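Local structure of putative xanthine dehydrogenase YAGS fad-binding subunit (Escherichia coli, 5G5G) at residues M465-L476 / G505-S515. The protein is the molybdenum cofactor-binding subunit of periplasmic aldehyde oxidase, a xanthine oxidase-family enzyme that probably oxidises aldehydes to carboxylic acids. Numbering follows the deposited sequence.
Sequences MTDIGTGSYTIL and GSGGQWGANTS. With MCN (pterin cytosine dinucleotide), chain Y; MOS (dioxothiomolybdenum(VI) ion), chain Z.
Ser506 and Thr466 meet hydroxyl to hydroxyl, OG to OG1 at 2.7 Å, and a water also sits on Ser506 OG. That water joins Thr470 OG1, Ser472 OG and the cofactor phosphate oxygen O2B, so both segments and the ligand share one polar node. Beside it Met465 leans in: its CG lies anti to the backbone N (chi1 -177°), the chain bends at chi2, and CE ends 3.3 Å from Ser506 OG and 3.7 Å from Gly511 CA. Further along, Met465 CG rests on Ser515 CB, while Leu476 CD2 packs on the oxygens of the same serine. Ile475 CD1 presses on Ala512 CB at 3.4 Å, tight for two carbons.

Along one side of this interface runs the pterin cytosine dinucleotide, whose dithiolene sulfurs hold the molybdenum. The start of helix 511-534 faces its diphosphate in the manner of a helix N-terminus binding an anion: Gly511 N donates to O1B and Ala512 N to O1A, 2.7 Å and fairly straight (162°). Upstream, Gly508 N donates to O2, an oxygen ligand of the molybdenum. From the other segment, Thr470 O accepts the ribose hydroxyl O2' (2.7 Å).

Behind this first shell, Asp467 shapes the loop. Its OD1 takes Gly469 N in an Asx turn and also Gly471 N from above the carboxylate plane, while OD2 receives Tyr473 N in the first turn of helix 472-484. Ser472 OG ties back to Thr466 O, and Thr466 OG1 is also hydrogen-bonded to Gln211 O, whose side-chain NE2 reaches the molybdenum centre.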
ATOM      1  N   MET C 465     -19.065  15.954   3.379  1.00 13.27           N
ATOM      2  CA  MET C 465     -18.669  14.544   3.340  1.00 12.81           C
ATOM      3  C   MET C 465     -17.621  14.259   2.286  1.00 12.14           C
ATOM      4  O   MET C 465     -17.613  14.902   1.239  1.00 12.68           O
ATOM      5  CB  MET C 465     -19.901  13.682   3.072  1.00 12.92           C
ATOM      6  CG  MET C 465     -19.628  12.209   3.075  1.00 12.57           C
ATOM      7  SD  MET C 465     -18.985  11.616   4.661  1.00 12.03           S
ATOM      8  CE  MET C 465     -18.666   9.959   4.197  1.00 12.44           C
ATOM      9  N   THR C 466     -16.727  13.337   2.586  1.00 11.21           N
ATOM     10  CA  THR C 466     -15.661  12.925   1.658  1.00 11.00           C
ATOM     11  C   THR C 466     -15.943  11.584   1.006  1.00 11.09           C
ATOM     12  O   THR C 466     -16.718  10.713   1.541  1.00 10.65           O
ATOM     13  CB  THR C 466     -14.305  12.873   2.399  1.00 11.02           C
ATOM     14  OG1 THR C 466     -14.448  12.058   3.589  1.00 11.27           O
ATOM     15  CG2 THR C 466     -13.876  14.248   2.760  1.00 11.68           C
ATOM     16  N   ASP C 467     -15.302  11.419  -0.144  1.00 10.90           N
ATOM     17  CA  ASP C 467     -15.267  10.153  -0.877  1.00 10.73           C
ATOM     18  C   ASP C 467     -13.835   9.804  -0.988  1.00 10.43           C
ATOM     19  O   ASP C 467     -13.095  10.412  -1.768  1.00 10.94           O
ATOM     20  CB  ASP C 467     -15.955  10.233  -2.264  1.00 11.27           C
ATOM     21  CG  ASP C 467     -16.186   8.852  -2.882  1.00 11.17           C
ATOM     22  OD1 ASP C 467     -15.349   7.939  -2.582  1.00 11.06           O
ATOM     23  OD2 ASP C 467     -17.203   8.707  -3.608  1.00 10.56           O
ATOM     24  N   ILE C 468     -13.396   8.825  -0.179  1.00  9.78           N
ATOM     25  CA  ILE C 468     -11.952   8.459  -0.090  1.00  9.92           C
ATOM     26  C   ILE C 468     -11.693   7.208  -0.926  1.00  9.52           C
ATOM     27  O   ILE C 468     -10.682   6.531  -0.745  1.00  9.32           O
ATOM     28  CB  ILE C 468     -11.521   8.314   1.366  1.00  9.84           C
ATOM     29  CG1 ILE C 468     -12.316   7.165   2.076  1.00 10.01           C
ATOM     30  CG2 ILE C 468     -11.743   9.619   2.128  1.00 10.29           C
ATOM     31  CD1 ILE C 468     -11.971   6.949   3.515  1.00 10.15           C
ATOM     32  N   GLY C 469     -12.614   6.925  -1.857  1.00  9.12           N
ATOM     33  CA  GLY C 469     -12.683   5.680  -2.629  1.00  9.41           C
ATOM     34  C   GLY C 469     -13.812   4.770  -2.125  1.00  9.58           C
ATOM     35  O   GLY C 469     -14.057   3.684  -2.691  1.00 10.32           O
ATOM     36  N   THR C 470     -14.521   5.240  -1.101  1.00  9.51           N
ATOM     37  CA  THR C 470     -15.634   4.476  -0.534  1.00 10.04           C
ATOM     38  C   THR C 470     -16.846   4.375  -1.470  1.00 10.39           C
ATOM     39  O   THR C 470     -17.488   3.328  -1.548  1.00 11.01           O
ATOM     40  CB  THR C 470     -15.998   5.105   0.807  1.00 10.45           C
ATOM     41  OG1 THR C 470     -15.893   6.528   0.601  1.00 10.57           O
ATOM     42  CG2 THR C 470     -15.057   4.666   1.918  1.00 10.22           C
ATOM     43  N   GLY C 471     -17.135   5.444  -2.209  1.00 10.11           N
ATOM     44  CA  GLY C 471     -18.382   5.573  -3.007  1.00 10.75           C
ATOM     45  C   GLY C 471     -19.396   6.599  -2.571  1.00 10.68           C
ATOM     46  O   GLY C 471     -20.475   6.663  -3.128  1.00 12.19           O
ATOM     47  N   SER C 472     -19.046   7.456  -1.616  1.00 11.05           N
ATOM     48  CA  SER C 472     -19.951   8.449  -1.118  1.00 10.89           C
ATOM     49  C   SER C 472     -20.627   9.274  -2.234  1.00 11.55           C
ATOM     50  O   SER C 472     -21.832   9.539  -2.132  1.00 11.73           O
ATOM     51  CB  SER C 472     -19.231   9.383  -0.171  1.00 11.04           C
ATOM     52  OG  SER C 472     -18.542   8.706   0.858  1.00 10.84           O
ATOM     53  N   TYR C 473     -19.873   9.730  -3.241  1.00 10.71           N
ATOM     54  CA  TYR C 473     -20.500  10.495  -4.355  1.00 11.20           C
ATOM     55  C   TYR C 473     -21.742   9.744  -4.843  1.00 11.36           C
ATOM     56  O   TYR C 473     -22.814  10.332  -5.013  1.00 11.68           O
ATOM     57  CB  TYR C 473     -19.598  10.713  -5.561  1.00 11.02           C
ATOM     58  CG  TYR C 473     -18.592  11.848  -5.392  1.00 11.35           C
ATOM     59  CD1 TYR C 473     -18.996  13.199  -5.549  1.00 11.91           C
ATOM     60  CD2 TYR C 473     -17.215  11.585  -5.180  1.00 11.37           C
ATOM     61  CE1 TYR C 473     -18.082  14.234  -5.446  1.00 12.07           C
ATOM     62  CE2 TYR C 473     -16.319  12.632  -5.054  1.00 11.72           C
ATOM     63  CZ  TYR C 473     -16.751  13.954  -5.205  1.00 12.10           C
ATOM     64  OH  TYR C 473     -15.847  15.033  -5.062  1.00 12.56           O
ATOM     65  N   THR C 474     -21.552   8.455  -5.145  1.00 11.23           N
ATOM     66  CA  THR C 474     -22.580   7.649  -5.750  1.00 11.56           C
ATOM     67  C   THR C 474     -23.775   7.357  -4.838  1.00 11.29           C
ATOM     68  O   THR C 474     -24.911   7.569  -5.215  1.00 11.27           O
ATOM     69  CB  THR C 474     -21.952   6.375  -6.289  1.00 11.53           C
ATOM     70  OG1 THR C 474     -20.845   6.775  -7.081  1.00 11.98           O
ATOM     71  CG2 THR C 474     -22.915   5.601  -7.094  1.00 11.86           C
ATOM     72  N   ILE C 475     -23.526   6.915  -3.632  1.00 10.87           N
ATOM     73  CA  ILE C 475     -24.616   6.647  -2.714  1.00 11.31           C
ATOM     74  C   ILE C 475     -25.408   7.878  -2.269  1.00 11.55           C
ATOM     75  O   ILE C 475     -26.618   7.787  -2.055  1.00 11.50           O
ATOM     76  CB  ILE C 475     -24.192   5.792  -1.503  1.00 11.19           C
ATOM     77  CG1 ILE C 475     -23.092   6.478  -0.658  1.00 11.23           C
ATOM     78  CG2 ILE C 475     -23.805   4.412  -2.038  1.00 11.56           C
ATOM     79  CD1 ILE C 475     -22.952   5.915   0.769  1.00 10.94           C
ATOM     80  N   LEU C 476     -24.746   9.037  -2.200  1.00 11.47           N
ATOM     81  CA  LEU C 476     -25.473  10.272  -1.937  1.00 12.19           C
ATOM     82  C   LEU C 476     -26.342  10.644  -3.143  1.00 12.58           C
ATOM     83  O   LEU C 476     -27.499  11.053  -2.956  1.00 13.07           O
ATOM     84  CB  LEU C 476     -24.513  11.417  -1.589  1.00 12.49           C
ATOM     85  CG  LEU C 476     -23.795  11.183  -0.238  1.00 12.64           C
ATOM     86  CD1 LEU C 476     -22.556  12.053  -0.079  1.00 13.06           C
ATOM     87  CD2 LEU C 476     -24.702  11.475   0.940  1.00 13.34           C
ATOM     88  N   GLY C 505     -18.279  13.059   8.186  1.00 13.45           N
ATOM     89  CA  GLY C 505     -17.047  12.631   7.541  1.00 13.22           C
ATOM     90  C   GLY C 505     -16.882  11.141   7.341  1.00 12.89           C
ATOM     91  O   GLY C 505     -17.791  10.349   7.624  1.00 13.43           O
ATOM     92  N   SER C 506     -15.712  10.770   6.840  1.00 12.19           N
ATOM     93  CA  SER C 506     -15.378   9.367   6.589  1.00 11.92           C
ATOM     94  C   SER C 506     -14.529   8.789   7.709  1.00 11.52           C
ATOM     95  O   SER C 506     -13.338   8.979   7.750  1.00 11.86           O
ATOM     96  CB  SER C 506     -14.655   9.227   5.299  1.00 11.51           C
ATOM     97  OG  SER C 506     -15.431   9.592   4.183  1.00 12.16           O
ATOM     98  N   GLY C 507     -15.146   8.015   8.580  1.00 11.30           N
ATOM     99  CA  GLY C 507     -14.474   7.472   9.705  1.00 11.25           C
ATOM    100  C   GLY C 507     -15.455   6.593  10.468  1.00 11.68           C
ATOM    101  O   GLY C 507     -16.671   6.754  10.317  1.00 11.61           O
ATOM    102  N   GLY C 508     -14.904   5.648  11.227  1.00 12.01           N
ATOM    103  CA  GLY C 508     -15.683   4.765  12.108  1.00 12.16           C
ATOM    104  C   GLY C 508     -16.742   3.922  11.418  1.00 11.83           C
ATOM    105  O   GLY C 508     -17.728   3.457  12.070  1.00 11.67           O
ATOM    106  N   GLN C 509     -16.569   3.753  10.114  1.00 11.81           N
ATOM    107  CA  GLN C 509     -17.603   3.268   9.178  1.00 11.67           C
ATOM    108  C   GLN C 509     -18.981   3.831   9.448  1.00 11.87           C
ATOM    109  O   GLN C 509     -19.970   3.105   9.378  1.00 11.99           O
ATOM    110  CB  GLN C 509     -17.601   1.730   9.034  1.00 11.23           C
ATOM    111  CG  GLN C 509     -17.958   0.877  10.260  1.00 11.29           C
ATOM    112  CD  GLN C 509     -18.190  -0.571   9.937  1.00 11.78           C
ATOM    113  OE1 GLN C 509     -17.600  -1.152   9.041  1.00 10.33           O
ATOM    114  NE2 GLN C 509     -19.057  -1.192  10.716  1.00 11.83           N
ATOM    115  N   TRP C 510     -19.070   5.093   9.836  1.00 12.28           N
ATOM    116  CA  TRP C 510     -20.378   5.744  10.027  1.00 12.61           C
ATOM    117  C   TRP C 510     -20.739   6.600   8.815  1.00 12.47           C
ATOM    118  O   TRP C 510     -21.837   7.161   8.752  1.00 12.11           O
ATOM    119  CB  TRP C 510     -20.464   6.590  11.299  1.00 14.27           C
ATOM    120  CG  TRP C 510     -19.457   7.734  11.389  1.00 15.42           C
ATOM    121  CD1 TRP C 510     -19.235   8.734  10.462  1.00 16.10           C
ATOM    122  CD2 TRP C 510     -18.568   7.996  12.470  1.00 17.61           C
ATOM    123  NE1 TRP C 510     -18.239   9.582  10.909  1.00 16.66           N
ATOM    124  CE2 TRP C 510     -17.826   9.160  12.139  1.00 18.87           C
ATOM    125  CE3 TRP C 510     -18.260   7.316  13.665  1.00 20.74           C
ATOM    126  CZ2 TRP C 510     -16.792   9.662  12.964  1.00 21.76           C
ATOM    127  CZ3 TRP C 510     -17.235   7.853  14.537  1.00 22.94           C
ATOM    128  CH2 TRP C 510     -16.532   9.010  14.167  1.00 23.84           C
ATOM    129  N   GLY C 511     -19.787   6.746   7.888  1.00 11.24           N
ATOM    130  CA  GLY C 511     -19.947   7.749   6.821  1.00 11.39           C
ATOM    131  C   GLY C 511     -21.130   7.536   5.899  1.00 11.51           C
ATOM    132  O   GLY C 511     -21.876   8.499   5.619  1.00 12.08           O
ATOM    133  N   ALA C 512     -21.283   6.312   5.364  1.00 10.86           N
ATOM    134  CA  ALA C 512     -22.386   6.062   4.431  1.00 11.67           C
ATOM    135  C   ALA C 512     -23.749   6.301   5.054  1.00 12.14           C
ATOM    136  O   ALA C 512     -24.609   7.005   4.513  1.00 11.99           O
ATOM    137  CB  ALA C 512     -22.336   4.657   3.921  1.00 11.73           C
ATOM    138  N   ASN C 513     -23.951   5.672   6.200  1.00 11.82           N
ATOM    139  CA  ASN C 513     -25.220   5.773   6.872  1.00 12.18           C
ATOM    140  C   ASN C 513     -25.553   7.197   7.344  1.00 12.36           C
ATOM    141  O   ASN C 513     -26.641   7.676   7.125  1.00 13.32           O
ATOM    142  CB  ASN C 513     -25.235   4.788   8.057  1.00 12.27           C
ATOM    143  CG  ASN C 513     -26.583   4.724   8.747  1.00 13.09           C
ATOM    144  OD1 ASN C 513     -27.624   4.827   8.092  1.00 13.83           O
ATOM    145  ND2 ASN C 513     -26.571   4.673  10.072  1.00 13.25           N
ATOM    146  N   THR C 514     -24.602   7.887   7.958  1.00 11.86           N
ATOM    147  CA  THR C 514     -24.858   9.218   8.488  1.00 12.08           C
ATOM    148  C   THR C 514     -25.001  10.252   7.324  1.00 12.07           C
ATOM    149  O   THR C 514     -25.911  11.070   7.384  1.00 12.40           O
ATOM    150  CB  THR C 514     -23.783   9.677   9.463  1.00 12.47           C
ATOM    151  OG1 THR C 514     -22.508   9.712   8.831  1.00 12.17           O
ATOM    152  CG2 THR C 514     -23.730   8.785  10.703  1.00 12.83           C
ATOM    153  N   SER C 515     -24.132  10.216   6.325  1.00 11.34           N
ATOM    154  CA  SER C 515     -24.148  11.198   5.260  1.00 11.70           C
ATOM    155  C   SER C 515     -25.471  11.063   4.437  1.00 11.87           C
ATOM    156  O   SER C 515     -26.119  12.071   4.105  1.00 11.97           O
ATOM    157  CB  SER C 515     -22.915  11.121   4.363  1.00 11.46           C
ATOM    158  OG  SER C 515     -22.830   9.963   3.571  1.00 11.71           O
TER
HETATM  159  N1  MCN Y 921     -21.795   1.008   1.699  1.00 10.61           N
HETATM  160  C2  MCN Y 921     -23.016   0.623   0.982  1.00 10.31           C
HETATM  161  N3  MCN Y 921     -24.003   0.305   2.104  1.00 10.44           N
HETATM  162  C4  MCN Y 921     -23.885   0.215   3.418  1.00 10.65           C
HETATM  163  C5  MCN Y 921     -22.578   0.774   3.909  1.00 10.58           C
HETATM  164  C6  MCN Y 921     -21.631   1.055   3.064  1.00 10.31           C
HETATM  165  O2  MCN Y 921     -23.234   0.590  -0.113  1.00 10.67           O
HETATM  166  N4  MCN Y 921     -24.748  -0.182   4.284  1.00 10.72           N
HETATM  167  C1' MCN Y 921     -20.674   1.160   0.786  1.00 10.98           C
HETATM  168  C2D MCN Y 921     -20.743   2.521  -0.002  1.00 11.03           C
HETATM  169  O2' MCN Y 921     -20.053   2.392  -1.243  1.00 11.43           O
HETATM  170  C3' MCN Y 921     -20.021   3.346   0.937  1.00 11.03           C
HETATM  171  C4D MCN Y 921     -18.781   2.563   1.564  1.00 10.70           C
HETATM  172  O4D MCN Y 921     -19.449   1.211   1.528  1.00 10.68           O
HETATM  173  O3' MCN Y 921     -19.459   4.623   0.463  1.00 10.71           O
HETATM  174  C5' MCN Y 921     -18.291   2.745   2.878  1.00 10.12           C
HETATM  175  O5' MCN Y 921     -19.259   3.226   3.781  1.00  9.80           O
HETATM  176  PA  MCN Y 921     -18.980   3.092   5.300  1.00  9.99           P
HETATM  177  O1A MCN Y 921     -20.004   3.975   6.012  1.00 10.68           O
HETATM  178  O2A MCN Y 921     -18.812   1.660   5.671  1.00 11.05           O
HETATM  179  O3A MCN Y 921     -17.466   3.806   5.495  1.00 10.74           O
HETATM  180  PB  MCN Y 921     -17.243   5.365   5.634  1.00 10.73           P
HETATM  181  O1B MCN Y 921     -17.345   5.770   7.040  1.00 10.42           O
HETATM  182  O2B MCN Y 921     -18.050   6.082   4.602  1.00 11.19           O
HETATM  183  O3B MCN Y 921     -15.765   5.417   5.098  1.00 10.06           O
HETATM  184  C10 MCN Y 921     -14.640   5.157   6.040  1.00  9.75           C
HETATM  185  C9' MCN Y 921     -14.062   3.791   5.925  1.00  9.77           C
HETATM  186  C8' MCN Y 921     -12.966   3.651   7.116  1.00  9.95           C
HETATM  187  S8' MCN Y 921     -13.310   4.189   8.665  1.00  9.98           S
HETATM  188  C7' MCN Y 921     -11.831   3.308   6.750  1.00  9.79           C
HETATM  189  S7' MCN Y 921     -10.443   3.291   7.877  1.00  9.88           S
HETATM  190  C6' MCN Y 921     -11.543   2.627   5.376  1.00  9.78           C
HETATM  191  C7  MCN Y 921     -12.984   2.374   4.723  1.00  9.15           C
HETATM  192  O9' MCN Y 921     -13.740   3.514   4.662  1.00  9.76           O
HETATM  193  N5' MCN Y 921     -10.856   3.765   4.568  1.00  9.12           N
HETATM  194  C4A MCN Y 921     -10.774   3.626   3.079  1.00  9.51           C
HETATM  195  N8' MCN Y 921     -12.749   1.970   3.320  1.00  9.39           N
HETATM  196  C4B MCN Y 921     -11.895   2.670   2.544  1.00  9.53           C
HETATM  197  N1' MCN Y 921     -11.825   2.357   1.186  1.00  9.54           N
HETATM  198  C2' MCN Y 921     -11.161   3.170   0.260  1.00 10.12           C
HETATM  199  N2' MCN Y 921     -11.079   2.891  -0.951  1.00  9.93           N
HETATM  200  N3' MCN Y 921     -10.199   3.976   0.804  1.00  9.78           N
HETATM  201  C4' MCN Y 921     -10.036   4.439   2.100  1.00 10.23           C
HETATM  202  O4' MCN Y 921      -9.244   5.220   2.661  1.00  9.07           O
HETATM  203 MO   MOS Z 922     -11.229   4.496   9.681  1.00 12.91          MO
HETATM  204  S   MOS Z 922      -9.480   3.879  11.071  0.60 14.31           S
HETATM  205  O1  MOS Z 922     -10.599   6.124   9.297  1.00 12.77           O
HETATM  206  O2  MOS Z 922     -12.136   4.777  11.549  1.00 14.52           O
HETATM  207  O   HOH W   1     -16.714   7.685   2.795  1.00 11.17           O